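Local structure of Csc2 (Thermofilum pendens, 4TXD) at residues A[163-166]-A[170-173]; A[142-147]-A[346-351]; A[215-218]-A[223-226]; A[65-70]-A[74-79]. The protein probably binds CRISPR RNA as the Cas7-family subunit of a type I-D CRISPR complex, and carries a zinc ion in its fold. All coordinates share one frame; numbering follows the deposited sequence.

Overall arrangement
Along the chain contact 4 comes first, closing a short turn between strand 65-68 and strand 77-82. Contact 2 then spans a long excursion, from the loop after helix 118-134 to helix 343-365, and contacts 1 and 3 both lie within that span. Contacts 1 and 2 have centres about 9 Å apart and meet the same zinc ion, forming one buried unit. Contacts 3 and 4 have centres about 15 Å apart at another end of the molecule, without touching each other. Centres of contacts 2 and 3 are about 44 Å apart. The protein thus has a metal-braced helical region and, remote from it, a junction between two sheets and an exposed hairpin.

Contact 1: A[163-166]-A[170-173]; sequences GMDG and HCTI. With ZN (zinc ion), chain B.
Asp-165 and Cys-171 meet at a four-ligand zinc site, which Cys-146 and Cys-168 complete; Cys-168 and Cys-171 form its CxxC element. The metal is gripped by OD1 of Asp-165 at 2.2 Å and by SG of Cys-171 at 2.4 Å. Zinc and Phe-167 N on OD1, with Trp-144 NE1 bonded to OD2, together fix the carboxylate's rotation. With chi1 at 54°, CG of Asp-165 sits between the backbone N and the carbonyl carbon, which folds the carboxylate over its own backbone and puts OD1 on the metal. The sulfur has a second, weak grip: Gly-166 N donates to Cys-171 SG at 3.5 Å, an N-H...S bond that probably eases the charge on a thiolate. At Gly-166 a side chain would collide with the carbonyl oxygen of Asp-165, so glycine suits this turn. Met-164, flexible and apolar, bends at its sulfur (chi3 85°) and brings CE within 3.6 Å of Cys-171 SG. The same methyl reaches CE1 of His-170 obliquely, at 3.8 Å. His-170 is no zinc ligand: its NE2 stays 3.6 Å from the metal and makes a weak hydrogen bond to Thr-147 O instead, while Cys-171 SG lies over one ring face, offset toward the rim. Gly-166 O is buried here without a partner in the model. Helix 169-174, which carries the cysteine, is tied to helix 94-115 through His-170 ND1 and Arg-102 and to helix 343-365 through Thr-172 OG1 and Ser-351.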
# COMPACT_ATOMS: atom_id res chain seq x y z
N GLY A 163 -2.82 9.98 18.01
CA GLY A 163 -3.55 9.25 16.98
C GLY A 163 -3.05 9.57 15.59
O GLY A 163 -1.92 10.04 15.43
N MET A 164 -3.88 9.33 14.59
CA MET A 164 -3.56 9.68 13.22
C MET A 164 -3.75 11.17 13.05
O MET A 164 -4.56 11.74 13.72
CB MET A 164 -4.46 8.90 12.25
CG MET A 164 -4.03 7.45 12.03
SD MET A 164 -5.20 6.34 11.24
CE MET A 164 -4.88 6.67 9.54
N ASP A 165 -2.99 11.79 12.16
CA ASP A 165 -3.10 13.23 11.99
C ASP A 165 -4.12 13.64 10.95
O ASP A 165 -4.65 14.72 11.01
CB ASP A 165 -1.75 13.86 11.72
CG ASP A 165 -1.02 13.24 10.56
OD1 ASP A 165 -1.64 12.72 9.68
OD2 ASP A 165 0.20 13.29 10.54
N GLY A 166 -4.39 12.77 10.01
CA GLY A 166 -5.33 13.04 8.97
C GLY A 166 -4.82 13.89 7.84
O GLY A 166 -5.59 14.26 7.00
N HIS A 170 0.59 9.02 4.55
CA HIS A 170 0.00 7.72 4.74
C HIS A 170 -1.49 7.84 5.02
O HIS A 170 -2.23 7.06 4.55
CB HIS A 170 0.76 6.85 5.74
CG HIS A 170 0.19 6.85 7.10
ND1 HIS A 170 -0.93 6.13 7.44
CD2 HIS A 170 0.59 7.48 8.22
CE1 HIS A 170 -1.19 6.32 8.71
NE2 HIS A 170 -0.30 7.14 9.21
N CYS A 171 -1.88 8.86 5.74
CA CYS A 171 -3.29 9.10 5.97
C CYS A 171 -4.04 9.44 4.70
O CYS A 171 -5.06 8.90 4.46
CB CYS A 171 -3.51 10.20 6.99
SG CYS A 171 -3.17 9.77 8.68
N THR A 172 -3.51 10.33 3.91
CA THR A 172 -4.21 10.80 2.74
C THR A 172 -4.24 9.79 1.62
O THR A 172 -5.15 9.74 0.86
CB THR A 172 -3.68 12.15 2.25
OG1 THR A 172 -2.34 12.03 1.86
CG2 THR A 172 -3.78 13.15 3.34
N ILE A 173 -3.22 8.97 1.55
CA ILE A 173 -3.15 8.00 0.46
C ILE A 173 -3.93 6.73 0.79
O ILE A 173 -4.71 6.24 -0.03
CB ILE A 173 -1.68 7.63 0.13
CG1 ILE A 173 -0.97 8.81 -0.54
CG2 ILE A 173 -1.63 6.42 -0.79
CD1 ILE A 173 0.54 8.64 -0.61
ZN ZN B . -1.02 10.68 9.19

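Contact 2: A[142-147]-A[346-351]; sequences EEWNCT and DLWRSS. With ZN (zinc ion), chain B.
Trp-144 swings its indole toward Trp-348 because CG stands opposite the backbone N (chi1 178°), while Trp-348 reaches back from its helix with chi1 at -100°, off the usual staggered values. The result is a T-shaped stack, with the six-membered ring of Trp-348 edge-on to the face of Trp-144. The planes stand at 88°, and the centroid of that ring lies 4.9 Å from the centroid of the five-membered ring of Trp-144. At the touching edge, CZ2 of Trp-348 sits over the middle of the Trp-144 indole, 3.6 Å from CE2, and CH2 comes within 3.5 Å of NE1. Two long, flat side chains suit the task, since the CA atoms of Trp-144 and Trp-348 are 12.0 Å apart. The opposite face of Trp-144 lies against the backbone N of Cys-146, whose SG binds zinc at 2.2 Å. Trp-144 NE1 also bonds OD2 of the zinc ligand Asp-165. A leucine in place of Trp-144 would probably leave the edge of Trp-348 without its aromatic face and Asp-165 OD2 without its indole N-H. Helix 343-365 is thereby packed against the second shell of a zinc site with three cysteines and one aspartate.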
# COMPACT_ATOMS: atom_id res chain seq x y z
N GLU A 142 5.30 20.55 16.38
CA GLU A 142 6.45 20.77 15.52
C GLU A 142 7.31 19.53 15.42
O GLU A 142 8.00 19.34 14.47
CB GLU A 142 7.28 21.94 16.01
CG GLU A 142 6.61 23.29 15.86
CD GLU A 142 7.52 24.45 16.25
OE1 GLU A 142 8.59 24.21 16.82
OE2 GLU A 142 7.14 25.59 15.98
N GLU A 143 7.25 18.68 16.42
CA GLU A 143 7.82 17.34 16.32
C GLU A 143 6.79 16.44 15.65
O GLU A 143 5.90 15.94 16.32
CB GLU A 143 8.20 16.79 17.70
CG GLU A 143 9.06 17.72 18.53
CD GLU A 143 10.08 18.46 17.68
OE1 GLU A 143 10.98 17.79 17.13
OE2 GLU A 143 9.96 19.70 17.55
N TRP A 144 6.90 16.24 14.35
CA TRP A 144 5.90 15.46 13.64
C TRP A 144 5.92 13.98 13.95
O TRP A 144 6.93 13.36 13.98
CB TRP A 144 5.94 15.67 12.13
CG TRP A 144 4.93 14.83 11.43
CD1 TRP A 144 3.61 15.08 11.27
CD2 TRP A 144 5.14 13.53 10.90
NE1 TRP A 144 3.00 14.06 10.63
CE2 TRP A 144 3.92 13.08 10.40
CE3 TRP A 144 6.25 12.72 10.79
CZ2 TRP A 144 3.78 11.86 9.79
CZ3 TRP A 144 6.11 11.52 10.20
CH2 TRP A 144 4.89 11.09 9.70
N ASN A 145 4.72 13.43 14.10
CA ASN A 145 4.59 11.99 14.06
C ASN A 145 3.15 11.65 13.72
O ASN A 145 2.26 12.48 13.88
CB ASN A 145 5.01 11.35 15.38
CG ASN A 145 5.29 9.86 15.26
OD1 ASN A 145 5.61 9.36 14.18
ND2 ASN A 145 5.16 9.14 16.36
N CYS A 146 2.94 10.44 13.23
CA CYS A 146 1.61 9.91 13.01
C CYS A 146 1.63 8.44 13.40
O CYS A 146 2.69 7.81 13.44
CB CYS A 146 1.17 10.11 11.54
SG CYS A 146 -0.61 9.78 11.17
N THR A 147 0.48 7.88 13.66
CA THR A 147 0.44 6.47 13.88
C THR A 147 -0.22 5.76 12.73
O THR A 147 -0.73 6.38 11.82
CB THR A 147 -0.36 6.12 15.10
OG1 THR A 147 -0.35 4.71 15.21
CG2 THR A 147 -1.77 6.59 14.97
N ASP A 346 8.30 16.40 -2.03
CA ASP A 346 7.20 16.58 -2.95
C ASP A 346 6.00 15.75 -2.51
O ASP A 346 4.85 16.14 -2.74
CB ASP A 346 7.63 16.22 -4.36
CG ASP A 346 8.76 17.10 -4.84
OD1 ASP A 346 8.63 18.34 -4.72
OD2 ASP A 346 9.79 16.56 -5.31
N LEU A 347 6.26 14.63 -1.85
CA LEU A 347 5.20 13.80 -1.29
C LEU A 347 4.42 14.56 -0.22
O LEU A 347 3.19 14.54 -0.18
CB LEU A 347 5.77 12.51 -0.71
CG LEU A 347 4.76 11.55 -0.08
CD1 LEU A 347 3.80 10.98 -1.14
CD2 LEU A 347 5.47 10.44 0.73
N TRP A 348 5.14 15.22 0.66
CA TRP A 348 4.52 16.02 1.71
C TRP A 348 3.75 17.21 1.11
O TRP A 348 2.64 17.46 1.47
CB TRP A 348 5.55 16.47 2.72
CG TRP A 348 5.66 15.74 3.98
CD1 TRP A 348 6.74 15.09 4.42
CD2 TRP A 348 4.69 15.63 5.01
NE1 TRP A 348 6.52 14.57 5.63
CE2 TRP A 348 5.26 14.88 6.03
CE3 TRP A 348 3.38 16.08 5.17
CZ2 TRP A 348 4.60 14.58 7.18
CZ3 TRP A 348 2.74 15.78 6.30
CH2 TRP A 348 3.32 15.03 7.29
N ARG A 349 4.35 17.90 0.16
CA ARG A 349 3.64 18.96 -0.57
C ARG A 349 2.32 18.45 -1.16
O ARG A 349 1.29 19.13 -1.08
CB ARG A 349 4.49 19.52 -1.72
CG ARG A 349 5.62 20.49 -1.31
CD ARG A 349 6.51 20.84 -2.52
NE ARG A 349 5.72 21.28 -3.66
CZ ARG A 349 5.66 20.67 -4.84
NH1 ARG A 349 6.37 19.57 -5.08
NH2 ARG A 349 4.90 21.15 -5.81
N SER A 350 2.36 17.27 -1.75
CA SER A 350 1.17 16.66 -2.34
C SER A 350 0.12 16.29 -1.29
O SER A 350 -1.09 16.41 -1.52
CB SER A 350 1.56 15.41 -3.14
OG SER A 350 0.51 14.98 -3.97
N SER A 351 0.57 15.87 -0.13
CA SER A 351 -0.35 15.43 0.89
C SER A 351 -1.08 16.60 1.49
O SER A 351 -2.24 16.55 1.69
CB SER A 351 0.35 14.65 1.98
OG SER A 351 -0.52 13.99 2.83
ZN ZN B . -1.02 10.68 9.19

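Contact 3: A[215-218]-A[223-226]; sequences NKVT and SMTG
Val-217 and Met-224 lie side by side on one face of a two-stranded antiparallel hairpin, their side chains pointing the same way. Met-224 runs out with CG opposite the backbone N (chi1 166°), then bends at its sulfur, and this bend carries CE back to CG2 of Val-217, a tight 3.5 Å away. Beneath them the two residues form a hydrogen-bonded pair. Val-217 N gives to Met-224 O at 3.0 Å, in the carbonyl plane, and Met-224 N returns a bond of 2.9 Å to Val-217 O, with a C=O...N angle of 168°. On the other face Thr-218 and Ser-223 make the next, non-hydrogen-bonded pair, where CG2 of Thr-218 meets CB of Ser-223 at 3.9 Å. Small residues fit this close pair, and their hydroxyls suit an exposed surface. Nearer the open end, the extended Lys-216 chain runs alongside Thr-225, but Thr-225 has two conformers and this contact is less certain. Lys-216 CA also points its hydrogen at Met-224 O, 3.3 Å away. The base is tied down by Asn-215, whose ND2 bonds Leu-229 O and Glu-232 O. Chemically, two main-chain bonds set the pairing, one apolar pair packs on one face, and the remaining side chains are mostly polar, as befits a hairpin standing out from the body of the protein.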
# COMPACT_ATOMS: atom_id res chain seq x y z
N ASN A 215 -3.34 -26.47 15.71
CA ASN A 215 -3.93 -25.19 15.95
C ASN A 215 -5.19 -25.43 16.79
O ASN A 215 -5.79 -26.45 16.69
CB ASN A 215 -4.35 -24.52 14.67
CG ASN A 215 -3.18 -23.95 13.89
OD1 ASN A 215 -2.18 -23.59 14.43
ND2 ASN A 215 -3.35 -23.87 12.62
N LYS A 216 -5.57 -24.45 17.57
CA LYS A 216 -6.78 -24.54 18.34
C LYS A 216 -7.40 -23.18 18.49
O LYS A 216 -6.72 -22.25 18.77
CB LYS A 216 -6.48 -25.15 19.70
CG LYS A 216 -7.70 -25.48 20.52
CD LYS A 216 -7.32 -26.15 21.82
CE LYS A 216 -8.54 -26.41 22.65
NZ LYS A 216 -8.21 -26.87 24.02
N VAL A 217 -8.69 -23.07 18.27
CA VAL A 217 -9.42 -21.85 18.57
C VAL A 217 -10.66 -22.20 19.38
O VAL A 217 -11.28 -23.25 19.19
CB VAL A 217 -9.86 -21.06 17.30
CG1 VAL A 217 -8.64 -20.54 16.52
CG2 VAL A 217 -10.71 -21.90 16.40
N THR A 218 -11.00 -21.32 20.31
CA THR A 218 -12.14 -21.54 21.18
C THR A 218 -12.96 -20.28 21.29
O THR A 218 -12.44 -19.16 21.14
CB THR A 218 -11.71 -21.96 22.59
OG1 THR A 218 -11.06 -20.86 23.22
CG2 THR A 218 -10.80 -23.17 22.57
N SER A 223 -15.01 -25.36 20.64
CA SER A 223 -13.62 -25.45 20.32
C SER A 223 -13.42 -26.10 18.95
O SER A 223 -14.22 -26.84 18.49
CB SER A 223 -12.88 -26.22 21.39
OG SER A 223 -13.28 -27.53 21.39
N MET A 224 -12.30 -25.79 18.33
CA MET A 224 -11.98 -26.31 17.05
C MET A 224 -10.47 -26.54 16.97
O MET A 224 -9.70 -25.73 17.32
CB MET A 224 -12.48 -25.34 15.98
CG MET A 224 -11.95 -25.55 14.60
SD MET A 224 -12.80 -24.68 13.29
CE MET A 224 -12.85 -23.04 13.88
N THR A 225 -10.11 -27.70 16.53
CA THR A 225 -8.78 -28.18 16.09
C THR A 225 -8.70 -29.02 14.65
O THR A 225 -9.76 -29.28 14.19
CB THR A 225 -8.13 -29.05 17.20
OG1 THR A 225 -8.86 -30.28 17.35
CG2 THR A 225 -8.08 -28.32 18.53
N GLY A 226 -7.57 -29.51 14.26
CA GLY A 226 -7.49 -30.36 13.12
C GLY A 226 -6.62 -29.78 12.05
O GLY A 226 -6.32 -28.63 12.03

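Contact 4: A[65-70]-A[74-79]; sequences LLLRTE and TINMTT
Asn-76 lies across from Leu-67 and Thr-69, and its side chain can be followed outward. CB faces CB of Leu-67 at 4.2 Å, and CG, held opposite the carbonyl carbon by chi1 of -68°, comes closer to that same methylene. At the amide the branches part: OD1 rests 3.6 Å from Leu-67 CB, while the side chains of Asn-76 and Thr-69 meet nearly at right angles, so that ND2 comes against the CG2 methyl of Thr-69 at 3.5 Å. ND2 also nears Thr-69 N, but both are donors and no bond forms. The amide is satisfied elsewhere, ND2 giving to Phe-230 O and OD1 taking a bond from Lys-96 NZ, which also reaches Arg-68 O. Asparagine suits this buried place because one flat group offers both a donor and an acceptor.

Nearer the turn, OG1 of Thr-74 accepts from Glu-70 N at 2.9 Å, with a bent N-H...O angle of 138°, and bonds Gly-71 O as well. Its other branch, CG2, presses on Glu-70 O at 3.3 Å, and Thr-69 CB lies 3.4 Å from the hydroxyl oxygen. A valine in place of Thr-74 would probably leave Glu-70 N and Gly-71 O without their shared mate and set the turn freer to move. Strand 65-68 and the approach to strand 77-82 run antiparallel here yet share no backbone-to-backbone hydrogen bond. The chemistry implies a link between two sheets made by polar side chains, with a hydroxyl closing the turn and an amide bridging to other parts of the fold.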
# COMPACT_ATOMS: atom_id res chain seq x y z
N LEU A 65 7.11 -17.27 6.82
CA LEU A 65 6.13 -16.24 7.06
C LEU A 65 5.02 -16.77 7.94
O LEU A 65 4.49 -17.78 7.60
CB LEU A 65 5.46 -15.79 5.80
CG LEU A 65 6.14 -14.84 4.87
CD1 LEU A 65 5.20 -14.45 3.76
CD2 LEU A 65 6.61 -13.64 5.66
N LEU A 66 4.63 -16.16 8.94
CA LEU A 66 3.53 -16.61 9.79
C LEU A 66 2.27 -15.81 9.47
O LEU A 66 2.27 -14.59 9.55
CB LEU A 66 3.90 -16.48 11.27
CG LEU A 66 5.29 -16.96 11.70
CD1 LEU A 66 5.48 -16.79 13.20
CD2 LEU A 66 5.53 -18.40 11.28
N LEU A 67 1.31 -16.38 9.11
CA LEU A 67 -0.03 -15.89 8.87
C LEU A 67 -0.99 -16.24 10.01
O LEU A 67 -1.08 -17.34 10.40
CB LEU A 67 -0.62 -16.39 7.56
CG LEU A 67 0.14 -16.10 6.27
CD1 LEU A 67 -0.47 -16.74 5.04
CD2 LEU A 67 0.32 -14.62 6.08
N ARG A 68 -1.69 -15.24 10.50
CA ARG A 68 -2.68 -15.43 11.54
C ARG A 68 -3.98 -14.76 11.17
O ARG A 68 -3.98 -13.70 10.67
CB ARG A 68 -2.22 -14.82 12.84
CG ARG A 68 -0.96 -15.39 13.36
CD ARG A 68 -0.61 -14.72 14.66
NE ARG A 68 -0.61 -15.66 15.74
CZ ARG A 68 0.49 -16.16 16.27
NH1 ARG A 68 0.41 -17.03 17.25
NH2 ARG A 68 1.67 -15.80 15.81
N THR A 69 -5.08 -15.44 11.40
CA THR A 69 -6.39 -14.83 11.18
C THR A 69 -6.61 -13.69 12.16
O THR A 69 -6.00 -13.67 13.22
CB THR A 69 -7.52 -15.86 11.33
OG1 THR A 69 -7.33 -16.58 12.56
CG2 THR A 69 -7.50 -16.84 10.17
N GLU A 70 -7.47 -12.73 11.81
CA GLU A 70 -7.84 -11.67 12.74
C GLU A 70 -9.34 -11.42 12.74
O GLU A 70 -9.81 -10.44 12.16
CB GLU A 70 -7.12 -10.36 12.41
CG GLU A 70 -6.33 -9.77 13.57
CD GLU A 70 -4.91 -10.31 13.66
OE1 GLU A 70 -4.70 -11.33 14.35
OE2 GLU A 70 -4.02 -9.72 13.02
N THR A 74 -11.97 -13.80 8.38
CA THR A 74 -10.63 -13.60 7.79
C THR A 74 -9.98 -14.93 7.42
O THR A 74 -10.21 -15.95 8.07
CB THR A 74 -9.68 -12.82 8.72
OG1 THR A 74 -9.52 -13.52 9.95
CG2 THR A 74 -10.20 -11.40 8.99
N ILE A 75 -9.17 -14.93 6.37
CA ILE A 75 -8.65 -16.19 5.86
C ILE A 75 -7.15 -16.13 5.60
O ILE A 75 -6.60 -15.06 5.36
CB ILE A 75 -9.35 -16.61 4.55
CG1 ILE A 75 -9.05 -15.61 3.44
CG2 ILE A 75 -10.89 -16.79 4.77
CD1 ILE A 75 -9.48 -16.08 2.07
N ASN A 76 -6.52 -17.30 5.68
CA ASN A 76 -5.10 -17.47 5.36
C ASN A 76 -4.86 -18.41 4.19
O ASN A 76 -3.75 -18.51 3.67
CB ASN A 76 -4.35 -18.03 6.58
CG ASN A 76 -4.27 -17.03 7.73
OD1 ASN A 76 -4.15 -15.82 7.52
ND2 ASN A 76 -4.34 -17.55 8.95
N MET A 77 -5.90 -19.15 3.81
CA MET A 77 -5.79 -20.14 2.74
C MET A 77 -6.96 -19.97 1.80
O MET A 77 -8.08 -19.69 2.24
CB MET A 77 -5.78 -21.58 3.29
CG MET A 77 -4.63 -21.92 4.21
SD MET A 77 -3.03 -21.97 3.36
CE MET A 77 -3.10 -23.56 2.54
N THR A 78 -6.71 -20.17 0.52
CA THR A 78 -7.76 -20.00 -0.47
C THR A 78 -7.49 -20.93 -1.65
O THR A 78 -6.38 -21.40 -1.84
CB THR A 78 -7.86 -18.54 -0.95
OG1 THR A 78 -9.08 -18.35 -1.66
CG2 THR A 78 -6.66 -18.16 -1.86
N THR A 79 -8.51 -21.18 -2.46
CA THR A 79 -8.37 -22.14 -3.56
C THR A 79 -8.05 -21.50 -4.90
O THR A 79 -8.73 -20.59 -5.34
CB THR A 79 -9.67 -22.97 -3.73
OG1 THR A 79 -9.93 -23.67 -2.51
CG2 THR A 79 -9.56 -23.96 -4.90